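Local coordinates for hypothetical protein aq_1447 (Aquifex aeolicus, PDB 1YVU) that cleaves target RNA as a DNA-guided endonuclease, using short single-stranded DNA guides and divalent metal ions, preferably magnesium, at residues Thr22-Thr27 / Glu79-Gly84; Thr168-Leu173 / Glu237-Val242; Ser553-Leu558 / Tyr589-Glu594. All coordinates share one frame; numbering follows the deposited sequence.

Contact 1 of 3, residues Thr22-Thr27 / Glu79-Gly84; sequences TVFKPT and ELKRVG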
loop_
_atom_site.group_PDB
_atom_site.type_symbol
_atom_site.label_atom_id
_atom_site.label_comp_id
_atom_site.label_asym_id
_atom_site.label_seq_id
_atom_site.Cartn_x
_atom_site.Cartn_y
_atom_site.Cartn_z
ATOM N N THR A 22 14.548 -3.698 35.199
ATOM C CA THR A 22 15.994 -3.553 35.065
ATOM C C THR A 22 16.371 -2.688 33.834
ATOM O O THR A 22 16.015 -3.001 32.692
ATOM C CB THR A 22 16.677 -4.937 34.996
ATOM O OG1 THR A 22 16.225 -5.734 36.095
ATOM C CG2 THR A 22 18.196 -4.810 35.091
ATOM N N VAL A 23 17.078 -1.592 34.095
ATOM C CA VAL A 23 17.512 -0.660 33.053
ATOM C C VAL A 23 18.897 -1.035 32.513
ATOM O O VAL A 23 19.760 -1.540 33.243
ATOM C CB VAL A 23 17.543 0.820 33.571
ATOM C CG1 VAL A 23 17.700 1.796 32.421
ATOM C CG2 VAL A 23 16.282 1.145 34.351
ATOM N N PHE A 24 19.057 -0.822 31.204
ATOM C CA PHE A 24 20.286 -1.082 30.458
ATOM C C PHE A 24 20.572 0.089 29.507
ATOM O O PHE A 24 19.726 0.418 28.684
ATOM C CB PHE A 24 20.202 -2.405 29.667
ATOM C CG PHE A 24 20.285 -3.647 30.523
ATOM C CD1 PHE A 24 19.143 -4.408 30.790
ATOM C CD2 PHE A 24 21.499 -4.026 31.129
ATOM C CE1 PHE A 24 19.203 -5.540 31.664
ATOM C CE2 PHE A 24 21.572 -5.156 32.009
ATOM C CZ PHE A 24 20.422 -5.904 32.275
ATOM N N LYS A 25 21.701 0.761 29.677
ATOM C CA LYS A 25 22.074 1.865 28.779
ATOM C C LYS A 25 23.427 1.489 28.141
ATOM O O LYS A 25 24.277 0.882 28.833
ATOM C CB LYS A 25 22.175 3.197 29.544
ATOM C CG LYS A 25 21.911 4.441 28.677
ATOM C CD LYS A 25 22.650 5.678 29.197
ATOM C CE LYS A 25 22.356 6.906 28.347
ATOM N NZ LYS A 25 23.175 8.072 28.760
ATOM N N PRO A 26 23.633 1.768 26.812
ATOM C CA PRO A 26 24.914 1.422 26.165
ATOM C C PRO A 26 26.076 2.262 26.665
ATOM O O PRO A 26 25.877 3.358 27.204
ATOM C CB PRO A 26 24.652 1.701 24.687
ATOM C CG PRO A 26 23.172 1.555 24.566
ATOM C CD PRO A 26 22.692 2.260 25.783
ATOM N N THR A 27 27.284 1.731 26.539
ATOM C CA THR A 27 28.452 2.496 26.961
ATOM C C THR A 27 28.963 3.304 25.760
ATOM O O THR A 27 29.809 4.190 25.899
ATOM C CB THR A 27 29.558 1.593 27.561
ATOM O OG1 THR A 27 28.976 0.372 28.036
ATOM C CG2 THR A 27 30.219 2.268 28.755
ATOM N N GLU A 79 27.853 -4.847 20.912
ATOM C CA GLU A 79 27.298 -3.784 21.751
ATOM C C GLU A 79 27.234 -4.150 23.224
ATOM O O GLU A 79 26.695 -5.186 23.582
ATOM C CB GLU A 79 25.886 -3.402 21.279
ATOM C CG GLU A 79 25.808 -2.703 19.912
ATOM C CD GLU A 79 25.310 -3.616 18.783
ATOM O OE1 GLU A 79 24.538 -4.571 19.053
ATOM O OE2 GLU A 79 25.678 -3.366 17.613
ATOM N N LEU A 80 27.782 -3.286 24.070
ATOM C CA LEU A 80 27.753 -3.512 25.504
ATOM C C LEU A 80 26.856 -2.503 26.206
ATOM O O LEU A 80 26.705 -1.350 25.772
ATOM C CB LEU A 80 29.170 -3.619 26.117
ATOM C CG LEU A 80 29.955 -2.535 26.870
ATOM C CD1 LEU A 80 30.991 -3.174 27.728
ATOM C CD2 LEU A 80 30.635 -1.577 25.930
ATOM N N LYS A 81 26.138 -3.013 27.202
ATOM C CA LYS A 81 25.212 -2.222 27.996
ATOM C C LYS A 81 25.101 -2.773 29.397
ATOM O O LYS A 81 25.102 -3.995 29.582
ATOM C CB LYS A 81 23.834 -2.151 27.330
ATOM C CG LYS A 81 23.513 -3.301 26.463
ATOM C CD LYS A 81 22.284 -3.081 25.712
ATOM C CE LYS A 81 21.729 -4.431 25.471
ATOM N NZ LYS A 81 21.326 -5.006 26.795
ATOM N N ARG A 82 25.044 -1.859 30.374
ATOM C CA ARG A 82 24.968 -2.203 31.801
ATOM C C ARG A 82 23.872 -1.428 32.568
ATOM O O ARG A 82 22.866 -1.113 31.970
ATOM C CB ARG A 82 26.373 -2.096 32.457
ATOM C CG ARG A 82 27.327 -1.016 31.886
ATOM C CD ARG A 82 28.772 -1.136 32.435
ATOM N NE ARG A 82 29.792 -1.115 31.369
ATOM C CZ ARG A 82 31.019 -0.590 31.473
ATOM N NH1 ARG A 82 31.431 -0.027 32.602
ATOM N NH2 ARG A 82 31.829 -0.592 30.419
ATOM N N VAL A 83 24.094 -1.114 33.863
ATOM C CA VAL A 83 23.205 -0.384 34.828
ATOM C C VAL A 83 22.181 -1.297 35.517
ATOM O O VAL A 83 22.043 -2.478 35.158
ATOM C CB VAL A 83 22.472 0.940 34.254
ATOM C CG1 VAL A 83 21.818 1.795 35.400
ATOM C CG2 VAL A 83 23.456 1.833 33.495
ATOM N N GLY A 84 21.531 -0.737 36.545
ATOM C CA GLY A 84 20.514 -1.428 37.317
ATOM C C GLY A 84 19.202 -0.655 37.455
ATOM O O GLY A 84 19.047 0.445 36.918
#

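Contact 2 of 3, residues Thr168-Leu173 / Glu237-Val242; sequences TLQTLL and EKAFLV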
loop_
_atom_site.group_PDB
_atom_site.type_symbol
_atom_site.label_atom_id
_atom_site.label_comp_id
_atom_site.label_asym_id
_atom_site.label_seq_id
_atom_site.Cartn_x
_atom_site.Cartn_y
_atom_site.Cartn_z
ATOM N N THR A 168 9.081 -25.147 -0.548
ATOM C CA THR A 168 10.066 -24.183 -0.094
ATOM C C THR A 168 10.598 -23.464 -1.345
ATOM O O THR A 168 10.236 -23.830 -2.467
ATOM C CB THR A 168 11.182 -24.985 0.612
ATOM O OG1 THR A 168 10.636 -25.615 1.773
ATOM C CG2 THR A 168 12.314 -24.152 1.020
ATOM N N LEU A 169 11.397 -22.417 -1.153
ATOM C CA LEU A 169 11.999 -21.709 -2.278
ATOM C C LEU A 169 13.132 -22.590 -2.823
ATOM O O LEU A 169 13.407 -22.542 -4.002
ATOM C CB LEU A 169 12.505 -20.314 -1.880
ATOM C CG LEU A 169 12.910 -19.318 -2.993
ATOM C CD1 LEU A 169 11.723 -18.975 -3.833
ATOM C CD2 LEU A 169 13.487 -18.043 -2.453
ATOM N N GLN A 170 13.703 -23.454 -1.973
ATOM C CA GLN A 170 14.756 -24.411 -2.366
ATOM C C GLN A 170 14.151 -25.553 -3.211
ATOM O O GLN A 170 14.644 -25.838 -4.302
ATOM C CB GLN A 170 15.463 -24.985 -1.123
ATOM C CG GLN A 170 16.730 -25.815 -1.369
ATOM C CD GLN A 170 17.766 -25.119 -2.231
ATOM O OE1 GLN A 170 18.301 -24.062 -1.876
ATOM N NE2 GLN A 170 18.062 -25.719 -3.376
ATOM N N THR A 171 13.050 -26.144 -2.735
ATOM C CA THR A 171 12.336 -27.217 -3.430
ATOM C C THR A 171 11.908 -26.692 -4.814
ATOM O O THR A 171 11.951 -27.417 -5.802
ATOM C CB THR A 171 11.072 -27.646 -2.633
ATOM O OG1 THR A 171 11.423 -27.945 -1.266
ATOM C CG2 THR A 171 10.400 -28.853 -3.285
ATOM N N LEU A 172 11.583 -25.399 -4.859
ATOM C CA LEU A 172 11.157 -24.701 -6.079
ATOM C C LEU A 172 12.278 -24.357 -7.042
ATOM O O LEU A 172 12.110 -24.523 -8.246
ATOM C CB LEU A 172 10.396 -23.412 -5.743
ATOM C CG LEU A 172 8.884 -23.497 -5.544
ATOM C CD1 LEU A 172 8.400 -22.262 -4.828
ATOM C CD2 LEU A 172 8.179 -23.659 -6.870
ATOM N N LEU A 173 13.392 -23.834 -6.524
ATOM C CA LEU A 173 14.550 -23.468 -7.352
ATOM C C LEU A 173 15.225 -24.712 -7.949
ATOM O O LEU A 173 15.840 -24.645 -9.029
ATOM C CB LEU A 173 15.572 -22.645 -6.544
ATOM C CG LEU A 173 15.275 -21.202 -6.085
ATOM C CD1 LEU A 173 16.379 -20.654 -5.178
ATOM C CD2 LEU A 173 15.049 -20.293 -7.264
ATOM N N GLU A 237 25.701 -28.321 -0.747
ATOM C CA GLU A 237 26.051 -28.355 -2.156
ATOM C C GLU A 237 24.921 -27.907 -3.080
ATOM O O GLU A 237 25.070 -26.891 -3.780
ATOM C CB GLU A 237 26.680 -29.680 -2.547
ATOM C CG GLU A 237 28.175 -29.617 -2.276
ATOM C CD GLU A 237 28.871 -30.913 -2.519
ATOM O OE1 GLU A 237 28.645 -31.503 -3.594
ATOM O OE2 GLU A 237 29.642 -31.341 -1.631
ATOM N N LYS A 238 23.746 -28.531 -2.917
ATOM C CA LYS A 238 22.537 -28.218 -3.701
ATOM C C LYS A 238 21.787 -26.951 -3.235
ATOM O O LYS A 238 20.843 -26.510 -3.895
ATOM C CB LYS A 238 21.575 -29.414 -3.690
ATOM C CG LYS A 238 21.071 -29.814 -2.303
ATOM C CD LYS A 238 19.624 -30.265 -2.361
ATOM C CE LYS A 238 18.888 -29.938 -1.067
ATOM N NZ LYS A 238 17.406 -30.131 -1.176
ATOM N N ALA A 239 22.222 -26.372 -2.115
ATOM C CA ALA A 239 21.569 -25.200 -1.551
ATOM C C ALA A 239 21.910 -23.866 -2.136
ATOM O O ALA A 239 23.004 -23.652 -2.668
ATOM C CB ALA A 239 21.760 -25.145 -0.071
ATOM N N PHE A 240 20.937 -22.976 -2.019
ATOM C CA PHE A 240 21.057 -21.619 -2.492
ATOM C C PHE A 240 20.875 -20.639 -1.351
ATOM O O PHE A 240 20.237 -20.922 -0.323
ATOM C CB PHE A 240 19.999 -21.300 -3.540
ATOM C CG PHE A 240 20.078 -22.132 -4.771
ATOM C CD1 PHE A 240 19.081 -23.089 -5.046
ATOM C CD2 PHE A 240 21.084 -21.904 -5.721
ATOM C CE1 PHE A 240 19.067 -23.814 -6.271
ATOM C CE2 PHE A 240 21.098 -22.610 -6.954
ATOM C CZ PHE A 240 20.082 -23.571 -7.234
ATOM N N LEU A 241 21.524 -19.498 -1.514
ATOM C CA LEU A 241 21.425 -18.427 -0.554
ATOM C C LEU A 241 20.845 -17.322 -1.374
ATOM O O LEU A 241 21.183 -17.152 -2.549
ATOM C CB LEU A 241 22.779 -18.031 0.031
ATOM C CG LEU A 241 23.596 -19.141 0.692
ATOM C CD1 LEU A 241 24.861 -18.609 1.263
ATOM C CD2 LEU A 241 22.798 -19.817 1.753
ATOM N N VAL A 242 19.863 -16.672 -0.763
ATOM C CA VAL A 242 19.097 -15.593 -1.367
ATOM C C VAL A 242 19.315 -14.274 -0.642
ATOM O O VAL A 242 19.179 -14.193 0.586
ATOM C CB VAL A 242 17.581 -15.945 -1.330
ATOM C CG1 VAL A 242 16.758 -14.904 -2.079
ATOM C CG2 VAL A 242 17.332 -17.376 -1.895
#

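Contact 3 of 3, residues Ser553-Leu558 / Tyr589-Glu594; sequences SLLEKL and YGYSLE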
loop_
_atom_site.group_PDB
_atom_site.type_symbol
_atom_site.label_atom_id
_atom_site.label_comp_id
_atom_site.label_asym_id
_atom_site.label_seq_id
_atom_site.Cartn_x
_atom_site.Cartn_y
_atom_site.Cartn_z
ATOM N N SER A 553 9.592 24.194 -8.494
ATOM C CA SER A 553 9.855 25.044 -9.661
ATOM C C SER A 553 8.725 24.922 -10.677
ATOM O O SER A 553 8.414 25.892 -11.351
ATOM C CB SER A 553 11.216 24.780 -10.309
ATOM O OG SER A 553 11.305 23.494 -10.880
ATOM N N LEU A 554 8.057 23.767 -10.713
ATOM C CA LEU A 554 6.911 23.581 -11.604
ATOM C C LEU A 554 5.737 24.433 -11.101
ATOM O O LEU A 554 5.058 25.051 -11.914
ATOM C CB LEU A 554 6.471 22.110 -11.714
ATOM C CG LEU A 554 5.289 21.825 -12.682
ATOM C CD1 LEU A 554 5.570 22.328 -14.094
ATOM C CD2 LEU A 554 4.942 20.355 -12.722
ATOM N N LEU A 555 5.543 24.516 -9.778
ATOM C CA LEU A 555 4.451 25.321 -9.218
ATOM C C LEU A 555 4.697 26.776 -9.536
ATOM O O LEU A 555 3.777 27.496 -9.913
ATOM C CB LEU A 555 4.311 25.126 -7.709
ATOM C CG LEU A 555 3.635 23.805 -7.304
ATOM C CD1 LEU A 555 3.940 23.464 -5.874
ATOM C CD2 LEU A 555 2.137 23.873 -7.512
ATOM N N GLU A 556 5.972 27.158 -9.528
ATOM C CA GLU A 556 6.383 28.526 -9.839
ATOM C C GLU A 556 6.114 28.799 -11.318
ATOM O O GLU A 556 5.552 29.845 -11.658
ATOM C CB GLU A 556 7.872 28.716 -9.549
ATOM C CG GLU A 556 8.360 30.166 -9.570
ATOM C CD GLU A 556 9.820 30.298 -9.972
ATOM O OE1 GLU A 556 10.151 31.306 -10.645
ATOM O OE2 GLU A 556 10.635 29.402 -9.637
ATOM N N LYS A 557 6.449 27.816 -12.166
ATOM C CA LYS A 557 6.251 27.911 -13.612
ATOM C C LYS A 557 4.767 28.059 -13.964
ATOM O O LYS A 557 4.428 28.653 -15.000
ATOM C CB LYS A 557 6.856 26.690 -14.326
ATOM C CG LYS A 557 8.362 26.741 -14.437
ATOM C CD LYS A 557 9.022 25.451 -14.884
ATOM C CE LYS A 557 10.493 25.453 -14.448
ATOM N NZ LYS A 557 11.266 24.244 -14.871
ATOM N N LEU A 558 3.912 27.588 -13.049
ATOM C CA LEU A 558 2.468 27.627 -13.199
ATOM C C LEU A 558 1.801 28.849 -12.536
ATOM O O LEU A 558 0.584 28.841 -12.282
ATOM C CB LEU A 558 1.848 26.316 -12.692
ATOM C CG LEU A 558 1.973 25.024 -13.519
ATOM C CD1 LEU A 558 1.624 23.849 -12.678
ATOM C CD2 LEU A 558 1.077 25.070 -14.721
ATOM N N TYR A 589 10.211 29.488 -1.478
ATOM C CA TYR A 589 9.259 30.053 -2.452
ATOM C C TYR A 589 8.135 30.825 -1.791
ATOM O O TYR A 589 7.239 31.348 -2.477
ATOM C CB TYR A 589 8.633 28.964 -3.310
ATOM C CG TYR A 589 9.544 28.308 -4.303
ATOM C CD1 TYR A 589 10.437 27.312 -3.895
ATOM C CD2 TYR A 589 9.493 28.636 -5.672
ATOM C CE1 TYR A 589 11.273 26.639 -4.824
ATOM C CE2 TYR A 589 10.322 27.961 -6.617
ATOM C CZ TYR A 589 11.207 26.961 -6.177
ATOM O OH TYR A 589 12.014 26.261 -7.047
ATOM N N GLY A 590 8.156 30.812 -0.460
ATOM C CA GLY A 590 7.176 31.509 0.351
ATOM C C GLY A 590 5.775 30.949 0.263
ATOM O O GLY A 590 4.843 31.726 0.106
ATOM N N TYR A 591 5.632 29.620 0.307
ATOM C CA TYR A 591 4.309 28.952 0.256
ATOM C C TYR A 591 3.821 28.467 1.646
ATOM O O TYR A 591 4.644 28.162 2.523
ATOM C CB TYR A 591 4.321 27.717 -0.692
ATOM C CG TYR A 591 4.575 27.960 -2.170
ATOM C CD1 TYR A 591 4.079 29.115 -2.824
ATOM C CD2 TYR A 591 5.342 27.034 -2.924
ATOM C CE1 TYR A 591 4.352 29.356 -4.204
ATOM C CE2 TYR A 591 5.631 27.253 -4.319
ATOM C CZ TYR A 591 5.133 28.424 -4.947
ATOM O OH TYR A 591 5.445 28.700 -6.271
ATOM N N SER A 592 2.494 28.419 1.835
ATOM C CA SER A 592 1.896 27.894 3.074
ATOM C C SER A 592 1.615 26.387 2.800
ATOM O O SER A 592 0.707 26.012 2.044
ATOM C CB SER A 592 0.628 28.674 3.487
ATOM O OG SER A 592 0.132 28.248 4.752
ATOM N N LEU A 593 2.489 25.552 3.359
ATOM C CA LEU A 593 2.441 24.116 3.210
ATOM C C LEU A 593 1.620 23.323 4.198
ATOM O O LEU A 593 1.578 23.631 5.395
ATOM C CB LEU A 593 3.844 23.559 3.244
ATOM C CG LEU A 593 4.443 23.047 1.936
ATOM C CD1 LEU A 593 4.588 24.138 0.899
ATOM C CD2 LEU A 593 5.799 22.493 2.268
ATOM N N GLU A 594 0.972 22.291 3.653
ATOM C CA GLU A 594 0.155 21.316 4.371
ATOM C C GLU A 594 0.625 19.979 3.802
ATOM O O GLU A 594 0.534 19.746 2.586
ATOM C CB GLU A 594 -1.335 21.461 4.063
ATOM C CG GLU A 594 -1.962 22.826 4.257
ATOM C CD GLU A 594 -2.311 23.181 5.701
ATOM O OE1 GLU A 594 -2.791 22.304 6.466
ATOM O OE2 GLU A 594 -2.151 24.376 6.051
#

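Contact 1 of 3, residues Thr22-Thr27 / Glu79-Gly84
K25 and R82 form a hydrogen-bonded pair of an antiparallel bridge, with K25 N to R82 O and R82 N to K25 O both at 3.2 Å, and P26 faces K81 as the adjoining non-hydrogen-bonded pair. A third backbone bond, T27 N to L80 O, continues the pairing. P26 suits its place, because a non-hydrogen-bonded position asks no N-H of it toward K81. Before K25 the regular pairing stops, though the chains stay close: R82 O, which accepts from K25 N, also lies near F24 CA in a CA-H...O contact.

The side chains of K25 and R82 share one face of the ladder. R82, bent at chi3 (130°), brings its guanidinium back along the strand to T27, whose CG2 lies over one face of the planar group, 3.7 Å from R82 NH2. T27 also turns OG1 to the branch of L80, 3.3 Å from L80 CG. On the face of P26 and K81, the lysine chain crosses F24 at about a right angle and sets K81 NZ 4.0 Å from F24 CB.

Within the N-terminal domain, strand 25-26 is an edge of a small antiparallel sheet and 78-82 its middle strand. Strand 69-72 flanks the latter on its other side, Y69 meets the ring of F24, and helix 32-46 touches K81 through V38 and V42.

Contact 2 of 3, residues Thr168-Leu173 / Glu237-Val242
Q170 reaches from helix 169-173 to the place where chain 237-242 passes from helix into strand, and its side chain does most of the bridging. From CB, CG lies anti to the backbone N (chi1 -170°); a bend at chi2 (52°) then swings the amide toward F240. Along this path CG has K238 NZ as a distant neighbour at 4.4 Å, that ammonium being engaged in a salt bridge with E174. CD comes next, 3.7 Å from F240 CD1. At the tip OE1 accepts the hydrogen bond of F240 N at 2.9 Å, the donor tilted 27° from the amide carbonyl plane, while NE2 lies 2.9 Å from K238 O. Glutamine is apt here because its long, flexible arm can carry an acceptor, OE1, across to the backbone N-H of F240.

This helix and strand belong to the PAZ domain, where strand 240-244 lies in a five-stranded antiparallel sheet between 194-201 and 249-251. A239 is the first residue to leave helical geometry after helix 233-238, and F240 begins the strand, so Q170 binds just at that change.

The side chains of Q170 and F240 cross at about a right angle, yet the amide and ring lie nearly parallel. L173 adds an apolar contact, CD1 to F240 CD1 at 3.6 Å. Further along the strand, L169 CD2 meets V242 CG2 at 3.9 Å, both branched side chains being joined by L255 of strand 255-257, which touches each of them.

Contact 3 of 3, residues Ser553-Leu558 / Tyr589-Glu594
Y589 and Y591 both extend toward helix 553-557 but meet it at different points. In each, CG is anti to the carbonyl carbon (chi1 -70° and -64°), and the hydroxyl projects toward the helix. Y589 CB lies over one face of the Y591 ring, offset toward the rim, so the two tyrosines pack on each other. E556 crosses Y589 at about a right angle: its carboxylate sits at the ring edge, OE2 3.4 Å from Y589 CE2, with the two planes 54° apart. Y589 OH touches S553 CB at 3.7 Å. Y591 OH lies near the backbone of L555 and E556, 3.6 Å from E556 N, and L555 CB is 4.2 Å from Y591 CE2. G590 is the C-prime residue of the Schellman motif ending helix 576-589, ahead of strand 592-599 of the RNase H-like PIWI domain.

No hydrogen bond joins the two segments. Tyrosine suits this role because its ring packs while its hydroxyl can bond elsewhere, as Y591 OH does with F560 O. The carboxylate of E556 at a ring edge is consistent with a weak electrostatic attraction to the slightly positive ring hydrogens, adding to a contact made chiefly by packing.

How the contacts relate
The three contacts follow one another along the chain, each closing before the next opens, and each lies in a different domain: contact 1 in the N-terminal domain, contact 2 in PAZ, contact 3 in PIWI. They share no sheet or helix. Centres of contacts 1 and 2 are about 40 Å apart, those of 1 and 3 about 48 Å, and those of 2 and 3 about 52 Å, contacts 2 and 3 lying on opposite sides of the chain's centre. As the N-terminal and PAZ domains lie in the PAZ lobe, contacts 1 and 2 belong there, contact 3 to the catalytic PIWI lobe. Each is internal to its domain, away from the active site.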